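PDB 5O8P: L-lysine 6-monooxygenase involved in desferrioxamine biosynthesis from Erwinia amylovora CFBP1430, which probably uses FAD and NADPH to N-hydroxylate cadaverine, a step in the biosynthesis of the siderophore desferrioxamine E. Local coordinates for residues S27-G32 against E414-E419; Q133-R138 against E351-R356; S203-Y208 against N280-L285; T306-R309 against E315-L318. All blocks are in the same frame, centred on the assembly; numbering follows the deposited sequence.

Contact 1 (S27-G32 against E414-E419); sequences SEPVEG and EVYPVE
The hydroxyl of Y416 is the polar atom that meets the 27-32 loop. Y416 OH lies 3.8 Å from P29 CG, which is a plain van der Waals touch. Its hydrogen bond goes one step further back, to the carbonyl O of L26 near the end of helix 18-27. The tyrosine side chain and the proline cross at about a right angle. With CG of Y416 anti to its carbonyl carbon (chi1 -65°), the ring swings toward the loop and carries the hydroxyl to that helix end.

The other touches join apolar side chains. V30 and V415 reach toward each other tip to tip, with V30 CG2 3.6 Å from V415 CG1. The same V30 methyl approaches the Y416 ring obliquely, 4.4 Å from CE2. A type I turn presents V30, closed by a bond of 3.1 Å from V30 N to S27 O. In the partner segment V418 N donates to E414 OE2 at 3.3 Å, from above the carboxylate plane. E414 OE1 also pairs with R408.

This is loop-to-loop packing away from the annotated sites. It joins the connection between helix 18-27 and strand 35-38, in the first beta-alpha-beta unit of the FAD fold, to the tail that follows helix 399-410. That helix lies under Y416, through S404 and L407. Further along the tail, E419 forms a salt bridge with K82 of the second subunit.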
loop_
_atom_site.group_PDB
_atom_site.type_symbol
_atom_site.label_atom_id
_atom_site.label_comp_id
_atom_site.label_asym_id
_atom_site.label_seq_id
_atom_site.Cartn_x
_atom_site.Cartn_y
_atom_site.Cartn_z
ATOM N N SER B 27 35.129 1.682 13.769
ATOM C CA SER B 27 36.414 1.729 14.508
ATOM C C SER B 27 37.327 2.884 14.126
ATOM O O SER B 27 38.074 3.342 14.975
ATOM C CB SER B 27 37.183 0.410 14.411
ATOM O OG SER B 27 37.341 -0.044 13.098
ATOM N N GLU B 28 37.277 3.360 12.879
ATOM C CA GLU B 28 38.191 4.431 12.421
ATOM C C GLU B 28 38.298 5.649 13.361
ATOM O O GLU B 28 39.411 6.002 13.750
ATOM C CB GLU B 28 37.869 4.914 11.001
ATOM C CG GLU B 28 39.095 5.468 10.264
ATOM C CD GLU B 28 38.795 6.076 8.896
ATOM O OE1 GLU B 28 37.674 6.610 8.728
ATOM O OE2 GLU B 28 39.682 6.035 7.995
ATOM N N PRO B 29 37.160 6.270 13.756
ATOM C CA PRO B 29 37.244 7.477 14.601
ATOM C C PRO B 29 37.465 7.230 16.098
ATOM O O PRO B 29 37.610 8.198 16.835
ATOM C CB PRO B 29 35.881 8.136 14.384
ATOM C CG PRO B 29 34.969 6.981 14.241
ATOM C CD PRO B 29 35.752 5.906 13.515
ATOM N N VAL B 30 37.507 5.975 16.544
ATOM C CA VAL B 30 37.732 5.681 17.957
ATOM C C VAL B 30 39.181 6.014 18.371
ATOM O O VAL B 30 40.136 5.546 17.751
ATOM C CB VAL B 30 37.402 4.204 18.275
ATOM C CG1 VAL B 30 37.686 3.864 19.732
ATOM C CG2 VAL B 30 35.947 3.912 17.939
ATOM N N GLU B 31 39.324 6.824 19.423
ATOM C CA GLU B 31 40.630 7.194 19.980
ATOM C C GLU B 31 41.317 5.989 20.615
ATOM O O GLU B 31 40.690 5.227 21.340
ATOM C CB GLU B 31 40.478 8.309 21.032
ATOM C CG GLU B 31 40.046 9.663 20.448
ATOM C CD GLU B 31 41.201 10.503 19.883
ATOM O OE1 GLU B 31 42.307 9.962 19.638
ATOM O OE2 GLU B 31 41.002 11.723 19.679
ATOM N N GLY B 32 42.609 5.846 20.349
ATOM C CA GLY B 32 43.417 4.755 20.908
ATOM C C GLY B 32 43.008 3.367 20.435
ATOM O O GLY B 32 43.091 2.397 21.196
ATOM N N GLU B 414 32.478 1.172 26.568
ATOM C CA GLU B 414 31.337 1.024 25.669
ATOM C C GLU B 414 31.327 2.178 24.682
ATOM O O GLU B 414 30.735 3.213 24.932
ATOM C CB GLU B 414 30.027 0.930 26.473
ATOM C CG GLU B 414 28.749 0.907 25.639
ATOM C CD GLU B 414 27.578 0.186 26.312
ATOM O OE1 GLU B 414 27.817 -0.948 26.784
ATOM O OE2 GLU B 414 26.443 0.734 26.366
ATOM N N VAL B 415 31.970 1.986 23.541
ATOM C CA VAL B 415 32.223 3.094 22.610
ATOM C C VAL B 415 30.945 3.583 21.953
ATOM O O VAL B 415 30.722 4.770 21.837
ATOM C CB VAL B 415 33.211 2.685 21.495
ATOM C CG1 VAL B 415 33.506 3.865 20.570
ATOM C CG2 VAL B 415 34.493 2.138 22.106
ATOM N N TYR B 416 30.123 2.646 21.493
ATOM C CA TYR B 416 28.809 2.955 20.956
ATOM C C TYR B 416 27.807 2.246 21.841
ATOM O O TYR B 416 27.989 1.051 22.120
ATOM C CB TYR B 416 28.704 2.445 19.539
ATOM C CG TYR B 416 29.636 3.133 18.588
ATOM C CD1 TYR B 416 29.351 4.395 18.092
ATOM C CD2 TYR B 416 30.807 2.514 18.174
ATOM C CE1 TYR B 416 30.205 5.019 17.198
ATOM C CE2 TYR B 416 31.662 3.127 17.271
ATOM C CZ TYR B 416 31.351 4.382 16.782
ATOM O OH TYR B 416 32.184 5.007 15.882
ATOM N N PRO B 417 26.751 2.962 22.278
ATOM C CA PRO B 417 25.828 2.394 23.254
ATOM C C PRO B 417 25.092 1.186 22.688
ATOM O O PRO B 417 24.610 1.219 21.565
ATOM C CB PRO B 417 24.870 3.555 23.558
ATOM C CG PRO B 417 24.895 4.400 22.344
ATOM C CD PRO B 417 26.272 4.261 21.766
ATOM N N VAL B 418 25.040 0.128 23.483
ATOM C CA VAL B 418 24.523 -1.149 23.075
ATOM C C VAL B 418 23.215 -1.356 23.820
ATOM O O VAL B 418 23.215 -1.516 25.055
ATOM C CB VAL B 418 25.516 -2.274 23.440
ATOM C CG1 VAL B 418 25.023 -3.608 22.901
ATOM C CG2 VAL B 418 26.910 -1.957 22.918
ATOM N N GLU B 419 22.106 -1.364 23.076
ATOM C CA GLU B 419 20.800 -1.573 23.656
ATOM C C GLU B 419 20.717 -2.968 24.283
ATOM O O GLU B 419 21.229 -3.936 23.719
ATOM C CB GLU B 419 19.711 -1.372 22.608
ATOM C CG GLU B 419 19.491 0.090 22.245
ATOM C CD GLU B 419 20.298 0.577 21.054
ATOM O OE1 GLU B 419 21.356 -0.022 20.753
ATOM O OE2 GLU B 419 19.870 1.581 20.432
#

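Contact 2 (Q133-R138 against E351-R356); sequences QCYRVR and EGIQQR
Y135 meets both R356 and I353, and the two meetings differ in kind.

The polar one is between R356 and the Y135 hydroxyl. R356 NE donates to Y135 OH at 3.2 Å, and the bond is fairly straight, 164° at the hydrogen. R356 NH2 adds a weak bond of 3.5 Å to the same Y135 OH. The oxygen sits at the guanidinium edge, in its plane, so two N-H groups share one acceptor. The plane of the tyrosine ring is turned 68° from that of the guanidinium. The arginine chain bends at chi2 and chi3, which turns its NE edge to the hydroxyl. Two donors on one phenol oxygen would be expected to polarise it somewhat.

The apolar meeting is at the ring edge. I353 CG2 lies near the ring plane, 3.9 Å from Y135 CE1. The isoleucine side chain crosses the tyrosine at about a right angle. The side chain of I353 lies about 12 Å from the bound FAD.

Y128 adds to this cluster: its ring meets that of Y135 with planes about 60° apart, and it makes a cation-pi contact with R356. Outside the rings, Q378 touches both side chains.

Q133 and C134 both face D129, which fits a G1 bulge. The 351-356 segment belongs to the long connection between strands 342-343 and 379-381. The contact ties that connection to the mixed sheet, where Y135 stands on strand 134-141, between strands 121-129 and 147-152.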
loop_
_atom_site.group_PDB
_atom_site.type_symbol
_atom_site.label_atom_id
_atom_site.label_comp_id
_atom_site.label_asym_id
_atom_site.label_seq_id
_atom_site.Cartn_x
_atom_site.Cartn_y
_atom_site.Cartn_z
ATOM N N GLN B 133 52.756 -13.440 23.250
ATOM C CA GLN B 133 51.390 -13.465 23.803
ATOM C C GLN B 133 50.320 -12.816 22.895
ATOM O O GLN B 133 49.374 -12.200 23.378
ATOM C CB GLN B 133 51.364 -12.876 25.232
ATOM C CG GLN B 133 51.973 -13.797 26.281
ATOM C CD GLN B 133 50.995 -14.861 26.740
ATOM O OE1 GLN B 133 50.098 -14.587 27.539
ATOM N NE2 GLN B 133 51.154 -16.080 26.226
ATOM N N CYS B 134 50.462 -12.991 21.581
ATOM C CA CYS B 134 49.535 -12.424 20.609
ATOM C C CYS B 134 49.410 -13.306 19.355
ATOM O O CYS B 134 50.051 -14.352 19.258
ATOM C CB CYS B 134 49.993 -11.015 20.236
ATOM S SG CYS B 134 51.340 -10.984 19.033
ATOM N N TYR B 135 48.564 -12.882 18.413
ATOM C CA TYR B 135 48.303 -13.645 17.185
ATOM C C TYR B 135 49.165 -13.140 16.021
ATOM O O TYR B 135 49.390 -11.932 15.855
ATOM C CB TYR B 135 46.807 -13.630 16.833
ATOM C CG TYR B 135 45.983 -14.486 17.781
ATOM C CD1 TYR B 135 45.876 -15.866 17.595
ATOM C CD2 TYR B 135 45.346 -13.923 18.883
ATOM C CE1 TYR B 135 45.149 -16.663 18.473
ATOM C CE2 TYR B 135 44.622 -14.706 19.772
ATOM C CZ TYR B 135 44.518 -16.079 19.567
ATOM O OH TYR B 135 43.790 -16.840 20.458
ATOM N N ARG B 136 49.646 -14.089 15.224
ATOM C CA ARG B 136 50.532 -13.817 14.094
ATOM C C ARG B 136 49.802 -14.247 12.843
ATOM O O ARG B 136 49.504 -15.423 12.700
ATOM C CB ARG B 136 51.824 -14.625 14.279
ATOM C CG ARG B 136 52.818 -14.569 13.144
ATOM C CD ARG B 136 54.075 -15.385 13.465
ATOM N NE ARG B 136 54.711 -14.926 14.708
ATOM C CZ ARG B 136 55.455 -13.824 14.825
ATOM N NH1 ARG B 136 55.700 -13.022 13.773
ATOM N NH2 ARG B 136 55.964 -13.513 16.021
ATOM N N VAL B 137 49.521 -13.303 11.953
ATOM C CA VAL B 137 48.706 -13.536 10.744
ATOM C C VAL B 137 49.594 -13.431 9.509
ATOM O O VAL B 137 50.069 -12.345 9.200
ATOM C CB VAL B 137 47.589 -12.467 10.635
ATOM C CG1 VAL B 137 46.811 -12.586 9.330
ATOM C CG2 VAL B 137 46.663 -12.551 11.832
ATOM N N ARG B 138 49.805 -14.542 8.804
ATOM C CA ARG B 138 50.669 -14.554 7.615
ATOM C C ARG B 138 49.833 -14.338 6.351
ATOM O O ARG B 138 48.975 -15.159 6.009
ATOM C CB ARG B 138 51.473 -15.856 7.530
ATOM C CG ARG B 138 52.810 -15.715 6.791
ATOM C CD ARG B 138 53.621 -17.013 6.777
ATOM N NE ARG B 138 52.878 -18.087 6.087
ATOM C CZ ARG B 138 52.691 -19.348 6.518
ATOM N NH1 ARG B 138 53.219 -19.789 7.664
ATOM N NH2 ARG B 138 51.968 -20.186 5.773
ATOM N N GLU B 351 43.216 -23.629 10.884
ATOM C CA GLU B 351 44.012 -24.810 11.304
ATOM C C GLU B 351 45.109 -24.477 12.314
ATOM O O GLU B 351 45.322 -25.217 13.271
ATOM C CB GLU B 351 44.686 -25.504 10.104
ATOM C CG GLU B 351 43.826 -26.522 9.356
ATOM C CD GLU B 351 44.651 -27.566 8.578
ATOM O OE1 GLU B 351 45.823 -27.815 8.944
ATOM O OE2 GLU B 351 44.127 -28.157 7.606
ATOM N N GLY B 352 45.800 -23.361 12.098
ATOM C CA GLY B 352 46.887 -22.949 12.979
ATOM C C GLY B 352 46.512 -22.503 14.390
ATOM O O GLY B 352 47.393 -22.361 15.245
ATOM N N ILE B 353 45.225 -22.271 14.645
ATOM C CA ILE B 353 44.763 -21.925 15.989
ATOM C C ILE B 353 43.644 -22.853 16.470
ATOM O O ILE B 353 42.821 -22.458 17.283
ATOM C CB ILE B 353 44.365 -20.424 16.078
ATOM C CG1 ILE B 353 43.249 -20.060 15.094
ATOM C CG2 ILE B 353 45.575 -19.547 15.812
ATOM C CD1 ILE B 353 42.687 -18.666 15.309
ATOM N N GLN B 354 43.660 -24.105 16.016
ATOM C CA GLN B 354 42.642 -25.094 16.412
ATOM C C GLN B 354 42.622 -25.312 17.922
ATOM O O GLN B 354 41.569 -25.242 18.541
ATOM C CB GLN B 354 42.825 -26.437 15.699
ATOM C CG GLN B 354 42.019 -26.527 14.408
ATOM C CD GLN B 354 42.331 -27.741 13.561
ATOM O OE1 GLN B 354 43.223 -28.550 13.859
ATOM N NE2 GLN B 354 41.583 -27.877 12.474
ATOM N N GLN B 355 43.786 -25.550 18.511
ATOM C CA GLN B 355 43.887 -25.760 19.952
ATOM C C GLN B 355 43.404 -24.544 20.797
ATOM O O GLN B 355 42.960 -24.735 21.926
ATOM C CB GLN B 355 45.307 -26.282 20.353
ATOM C CG GLN B 355 46.441 -25.263 20.594
ATOM C CD GLN B 355 47.010 -24.586 19.331
ATOM O OE1 GLN B 355 46.734 -24.998 18.195
ATOM N NE2 GLN B 355 47.768 -23.511 19.540
ATOM N N ARG B 356 43.432 -23.333 20.239
ATOM C CA ARG B 356 43.001 -22.101 20.939
ATOM C C ARG B 356 41.496 -21.789 20.834
ATOM O O ARG B 356 41.016 -20.828 21.462
ATOM C CB ARG B 356 43.716 -20.863 20.380
ATOM C CG ARG B 356 45.202 -20.929 20.147
ATOM C CD ARG B 356 46.036 -20.341 21.262
ATOM N NE ARG B 356 45.534 -19.082 21.838
ATOM C CZ ARG B 356 45.836 -18.667 23.072
ATOM N NH1 ARG B 356 46.641 -19.368 23.875
ATOM N NH2 ARG B 356 45.328 -17.535 23.524
#

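Contact 3 (S203-Y208 against N280-L285); sequences SAAEIY and NAIYDL
Helix 202-213 follows strand 194-198 in what appears to be the Rossmann-type NADP(H) domain, and here it packs against helix 276-290. A204 fits the last position of a GxGxxA pattern, and S203 belongs to the NADP(+) site. A205 and Y208 supply the touching atoms; the end of the Y208 side chain comes nearer the partner helix.

I282 points at helix 202-213 and makes both of the touches. Its CD1 comes to A205 from one end of the side chain, 4.1 Å from A205 CB and 3.8 Å from A205 O. Its other branch meets the tyrosine, with I282 CG2 4.1 Å from Y208 CD1. The approach to the ring is oblique, and the two side chains cross at about a right angle. The isoleucine torsions separate these roles. CG2 is anti to the backbone N, while CG1 is anti to the carbonyl carbon (chi1 -68°) and extends on to CD1.

W224 of strand 221-225 stacks on the Y208 ring and also touches A205 and I282. Beyond I282, helix 276-290 faces other copies of the protein: D284 pairs with K238 of the third subunit, and Y283 OH bonds S89 of the fourth.

Across the two segments the chemistry is apolar. Helix 276-290 is therefore held here by shape and burial. The polar bonds lie outside: Y208 OH of helix 202-213 bonds L222 O of strand 221-225, and D284 and Y283 bond to other subunits.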
loop_
_atom_site.group_PDB
_atom_site.type_symbol
_atom_site.label_atom_id
_atom_site.label_comp_id
_atom_site.label_asym_id
_atom_site.label_seq_id
_atom_site.Cartn_x
_atom_site.Cartn_y
_atom_site.Cartn_z
ATOM N N SER B 203 16.974 -15.496 -3.530
ATOM C CA SER B 203 17.765 -15.519 -4.778
ATOM C C SER B 203 17.038 -16.284 -5.874
ATOM O O SER B 203 16.908 -15.780 -6.989
ATOM C CB SER B 203 19.155 -16.108 -4.541
ATOM O OG SER B 203 19.961 -15.155 -3.877
ATOM N N ALA B 204 16.562 -17.479 -5.531
ATOM C CA ALA B 204 15.754 -18.296 -6.427
ATOM C C ALA B 204 14.593 -17.496 -7.003
ATOM O O ALA B 204 14.379 -17.470 -8.216
ATOM C CB ALA B 204 15.212 -19.524 -5.690
ATOM N N ALA B 205 13.856 -16.830 -6.124
ATOM C CA ALA B 205 12.680 -16.083 -6.542
ATOM C C ALA B 205 13.040 -14.924 -7.455
ATOM O O ALA B 205 12.370 -14.710 -8.463
ATOM C CB ALA B 205 11.901 -15.592 -5.338
ATOM N N GLU B 206 14.086 -14.179 -7.109
ATOM C CA GLU B 206 14.525 -13.045 -7.933
ATOM C C GLU B 206 14.923 -13.485 -9.325
ATOM O O GLU B 206 14.584 -12.814 -10.298
ATOM C CB GLU B 206 15.700 -12.332 -7.293
ATOM C CG GLU B 206 15.283 -11.468 -6.133
ATOM C CD GLU B 206 16.441 -10.890 -5.350
ATOM O OE1 GLU B 206 17.611 -11.234 -5.633
ATOM O OE2 GLU B 206 16.173 -10.075 -4.432
ATOM N N ILE B 207 15.632 -14.611 -9.394
ATOM C CA ILE B 207 16.023 -15.219 -10.653
ATOM C C ILE B 207 14.795 -15.682 -11.408
ATOM O O ILE B 207 14.661 -15.363 -12.578
ATOM C CB ILE B 207 17.008 -16.399 -10.441
ATOM C CG1 ILE B 207 18.371 -15.850 -10.059
ATOM C CG2 ILE B 207 17.125 -17.283 -11.681
ATOM C CD1 ILE B 207 19.364 -16.894 -9.600
ATOM N N TYR B 208 13.910 -16.427 -10.743
ATOM C CA TYR B 208 12.687 -16.911 -11.388
ATOM C C TYR B 208 11.875 -15.770 -11.995
ATOM O O TYR B 208 11.424 -15.859 -13.129
ATOM C CB TYR B 208 11.814 -17.726 -10.432
ATOM C CG TYR B 208 10.743 -18.485 -11.168
ATOM C CD1 TYR B 208 9.496 -17.913 -11.402
ATOM C CD2 TYR B 208 10.990 -19.764 -11.663
ATOM C CE1 TYR B 208 8.508 -18.603 -12.078
ATOM C CE2 TYR B 208 10.018 -20.465 -12.360
ATOM C CZ TYR B 208 8.774 -19.890 -12.565
ATOM O OH TYR B 208 7.811 -20.602 -13.253
ATOM N N ASN B 280 4.068 -12.380 -4.629
ATOM C CA ASN B 280 2.873 -11.860 -5.266
ATOM C C ASN B 280 3.120 -11.299 -6.656
ATOM O O ASN B 280 2.251 -11.405 -7.515
ATOM C CB ASN B 280 2.243 -10.776 -4.404
ATOM C CG ASN B 280 1.626 -11.323 -3.131
ATOM O OD1 ASN B 280 1.441 -12.537 -2.958
ATOM N ND2 ASN B 280 1.288 -10.416 -2.230
ATOM N N ALA B 281 4.280 -10.681 -6.879
ATOM C CA ALA B 281 4.632 -10.193 -8.221
ATOM C C ALA B 281 4.818 -11.328 -9.223
ATOM O O ALA B 281 4.481 -11.173 -10.402
ATOM C CB ALA B 281 5.870 -9.335 -8.167
ATOM N N ILE B 282 5.351 -12.453 -8.744
ATOM C CA ILE B 282 5.492 -13.663 -9.546
ATOM C C ILE B 282 4.120 -14.238 -9.905
ATOM O O ILE B 282 3.902 -14.596 -11.052
ATOM C CB ILE B 282 6.341 -14.735 -8.822
ATOM C CG1 ILE B 282 7.785 -14.281 -8.720
ATOM C CG2 ILE B 282 6.286 -16.082 -9.540
ATOM C CD1 ILE B 282 8.616 -15.105 -7.763
ATOM N N TYR B 283 3.204 -14.340 -8.942
ATOM C CA TYR B 283 1.839 -14.812 -9.249
ATOM C C TYR B 283 1.177 -13.882 -10.250
ATOM O O TYR B 283 0.615 -14.344 -11.231
ATOM C CB TYR B 283 0.946 -14.948 -8.006
ATOM C CG TYR B 283 -0.349 -15.624 -8.325
ATOM C CD1 TYR B 283 -0.447 -17.009 -8.301
ATOM C CD2 TYR B 283 -1.477 -14.888 -8.700
ATOM C CE1 TYR B 283 -1.643 -17.654 -8.629
ATOM C CE2 TYR B 283 -2.681 -15.523 -9.028
ATOM C CZ TYR B 283 -2.761 -16.914 -8.992
ATOM O OH TYR B 283 -3.924 -17.600 -9.317
ATOM N N ASP B 284 1.268 -12.578 -10.008
ATOM C CA ASP B 284 0.674 -11.595 -10.907
ATOM C C ASP B 284 1.271 -11.655 -12.311
ATOM O O ASP B 284 0.562 -11.434 -13.281
ATOM C CB ASP B 284 0.765 -10.164 -10.319
ATOM C CG ASP B 284 -0.265 -9.902 -9.198
ATOM O OD1 ASP B 284 -0.960 -10.851 -8.750
ATOM O OD2 ASP B 284 -0.385 -8.728 -8.767
ATOM N N LEU B 285 2.558 -11.970 -12.424
ATOM C CA LEU B 285 3.198 -12.064 -13.739
ATOM C C LEU B 285 2.836 -13.362 -14.454
ATOM O O LEU B 285 2.608 -13.329 -15.652
ATOM C CB LEU B 285 4.712 -11.901 -13.644
ATOM C CG LEU B 285 5.436 -11.729 -14.989
ATOM C CD1 LEU B 285 4.910 -10.553 -15.802
ATOM C CD2 LEU B 285 6.929 -11.571 -14.740
#

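Contact 4 (T306-R309 against E315-L318); sequences TDMR and EFEL
E317 and R309 meet through both backbone and side chains. E317 N donates to R309 O at 2.8 Å, a nearly straight bond (167° at the hydrogen). The return bond from R309 N to E317 O is weak, at 3.4 Å. F316 CA adds a C-H...O contact of 3.4 Å to R309 O, so that carbonyl takes one N-H bond and one weaker C-H contact. M308 CA makes a similar contact of 3.5 Å to E317 O.

The side chains of R309 and E317 run side by side on one face of the sheet. A salt bridge joins R309 NH1 to E317 OE1 at 3.3 Å, as a weak hydrogen bond. The oxygen lies at the guanidinium edge, but the two flat groups are 61° apart, so they are not paired in one plane. R309 bends at chi3 (-81°), which turns NH1 toward the glutamate carboxylate.

On the face that carries M308 and L318, M308 CE lies by the F316 ring in an oblique approach. M308 CB also touches L318 CD1 at 4.3 Å.

Further out, L336 covers both M308 and F316, and W310 meets the F316 ring edge-to-face. At the other end of the pairing, T306 and D307 form a classic bulge opposite K319. E315 is held by R332 of strand 327-333.

The hairpin of strands 303-311 and 315-322 thus has two unlike faces. One is apolar and buried against L336. The other carries a charge pair whose hydrogen bond is weak; the one firm bond between the segments is E317 N to R309 O.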
loop_
_atom_site.group_PDB
_atom_site.type_symbol
_atom_site.label_atom_id
_atom_site.label_comp_id
_atom_site.label_asym_id
_atom_site.label_seq_id
_atom_site.Cartn_x
_atom_site.Cartn_y
_atom_site.Cartn_z
ATOM N N THR B 306 17.413 -36.112 -4.996
ATOM C CA THR B 306 18.130 -37.325 -4.567
ATOM C C THR B 306 19.365 -37.610 -5.428
ATOM O O THR B 306 20.414 -38.002 -4.907
ATOM C CB THR B 306 17.225 -38.581 -4.575
ATOM O OG1 THR B 306 16.483 -38.645 -5.795
ATOM C CG2 THR B 306 16.254 -38.558 -3.405
ATOM N N ASP B 307 19.230 -37.437 -6.740
ATOM C CA ASP B 307 20.331 -37.664 -7.674
ATOM C C ASP B 307 20.127 -36.840 -8.943
ATOM O O ASP B 307 19.034 -36.344 -9.202
ATOM C CB ASP B 307 20.435 -39.169 -8.012
ATOM C CG ASP B 307 21.865 -39.622 -8.331
ATOM O OD1 ASP B 307 22.831 -39.116 -7.716
ATOM O OD2 ASP B 307 22.020 -40.517 -9.191
ATOM N N MET B 308 21.194 -36.672 -9.714
ATOM C CA MET B 308 21.112 -36.068 -11.040
ATOM C C MET B 308 22.122 -36.704 -11.978
ATOM O O MET B 308 23.057 -37.390 -11.549
ATOM C CB MET B 308 21.303 -34.545 -10.991
ATOM C CG MET B 308 22.639 -34.049 -10.457
ATOM S SD MET B 308 22.587 -32.278 -10.131
ATOM C CE MET B 308 22.730 -31.664 -11.799
ATOM N N ARG B 309 21.916 -36.451 -13.260
ATOM C CA ARG B 309 22.737 -37.028 -14.299
ATOM C C ARG B 309 22.522 -36.303 -15.604
ATOM O O ARG B 309 21.450 -35.737 -15.846
ATOM C CB ARG B 309 22.470 -38.526 -14.454
ATOM C CG ARG B 309 21.019 -38.928 -14.642
ATOM C CD ARG B 309 20.783 -40.376 -14.193
ATOM N NE ARG B 309 21.198 -41.326 -15.226
ATOM C CZ ARG B 309 20.500 -41.611 -16.331
ATOM N NH1 ARG B 309 19.337 -41.012 -16.589
ATOM N NH2 ARG B 309 20.977 -42.488 -17.214
ATOM N N GLU B 315 20.638 -32.863 -21.926
ATOM C CA GLU B 315 19.676 -32.519 -20.873
ATOM C C GLU B 315 20.092 -33.127 -19.541
ATOM O O GLU B 315 20.681 -34.209 -19.517
ATOM C CB GLU B 315 18.303 -33.113 -21.195
ATOM C CG GLU B 315 17.521 -32.461 -22.315
ATOM C CD GLU B 315 16.060 -32.872 -22.257
ATOM O OE1 GLU B 315 15.765 -34.076 -22.449
ATOM O OE2 GLU B 315 15.208 -32.001 -21.978
ATOM N N PHE B 316 19.753 -32.452 -18.446
ATOM C CA PHE B 316 19.801 -33.076 -17.119
ATOM C C PHE B 316 18.571 -33.958 -16.906
ATOM O O PHE B 316 17.496 -33.692 -17.461
ATOM C CB PHE B 316 19.800 -32.035 -16.007
ATOM C CG PHE B 316 21.107 -31.350 -15.799
ATOM C CD1 PHE B 316 22.147 -32.008 -15.160
ATOM C CD2 PHE B 316 21.282 -30.017 -16.183
ATOM C CE1 PHE B 316 23.355 -31.356 -14.946
ATOM C CE2 PHE B 316 22.487 -29.364 -15.965
ATOM C CZ PHE B 316 23.525 -30.036 -15.350
ATOM N N GLU B 317 18.734 -34.996 -16.090
ATOM C CA GLU B 317 17.605 -35.713 -15.510
ATOM C C GLU B 317 17.713 -35.601 -13.994
ATOM O O GLU B 317 18.545 -36.262 -13.372
ATOM C CB GLU B 317 17.577 -37.180 -15.943
ATOM C CG GLU B 317 16.250 -37.875 -15.630
ATOM C CD GLU B 317 16.382 -39.311 -15.142
ATOM O OE1 GLU B 317 17.320 -39.614 -14.371
ATOM O OE2 GLU B 317 15.527 -40.151 -15.518
ATOM N N LEU B 318 16.870 -34.747 -13.419
ATOM C CA LEU B 318 16.777 -34.580 -11.974
ATOM C C LEU B 318 15.891 -35.670 -11.399
ATOM O O LEU B 318 14.726 -35.750 -11.759
ATOM C CB LEU B 318 16.157 -33.224 -11.638
ATOM C CG LEU B 318 16.978 -31.933 -11.771
ATOM C CD1 LEU B 318 18.189 -32.040 -12.683
ATOM C CD2 LEU B 318 16.088 -30.785 -12.223
#

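How the contacts relate
Contact 3 lies between buried residues in the probable NADP(H) domain, and its chemistry is apolar. Contact 2 is also largely buried, but a bond between tyrosine and arginine crosses it. Contacts 1 and 4 are partly exposed. The first relies on valine, proline and tyrosine packing between loops, the second on strand pairing with a surface salt bridge. No two contacts share a helix or strand. Contacts 1 and 2 belong to the FAD side of the chain, with centres 26 Å apart. The centres of contacts 3 and 4 are 24 Å apart, and contact 1 is across the chain's centre from both. Contacts 1 and 3 have other subunits at their margins; contacts 2 and 4 do not.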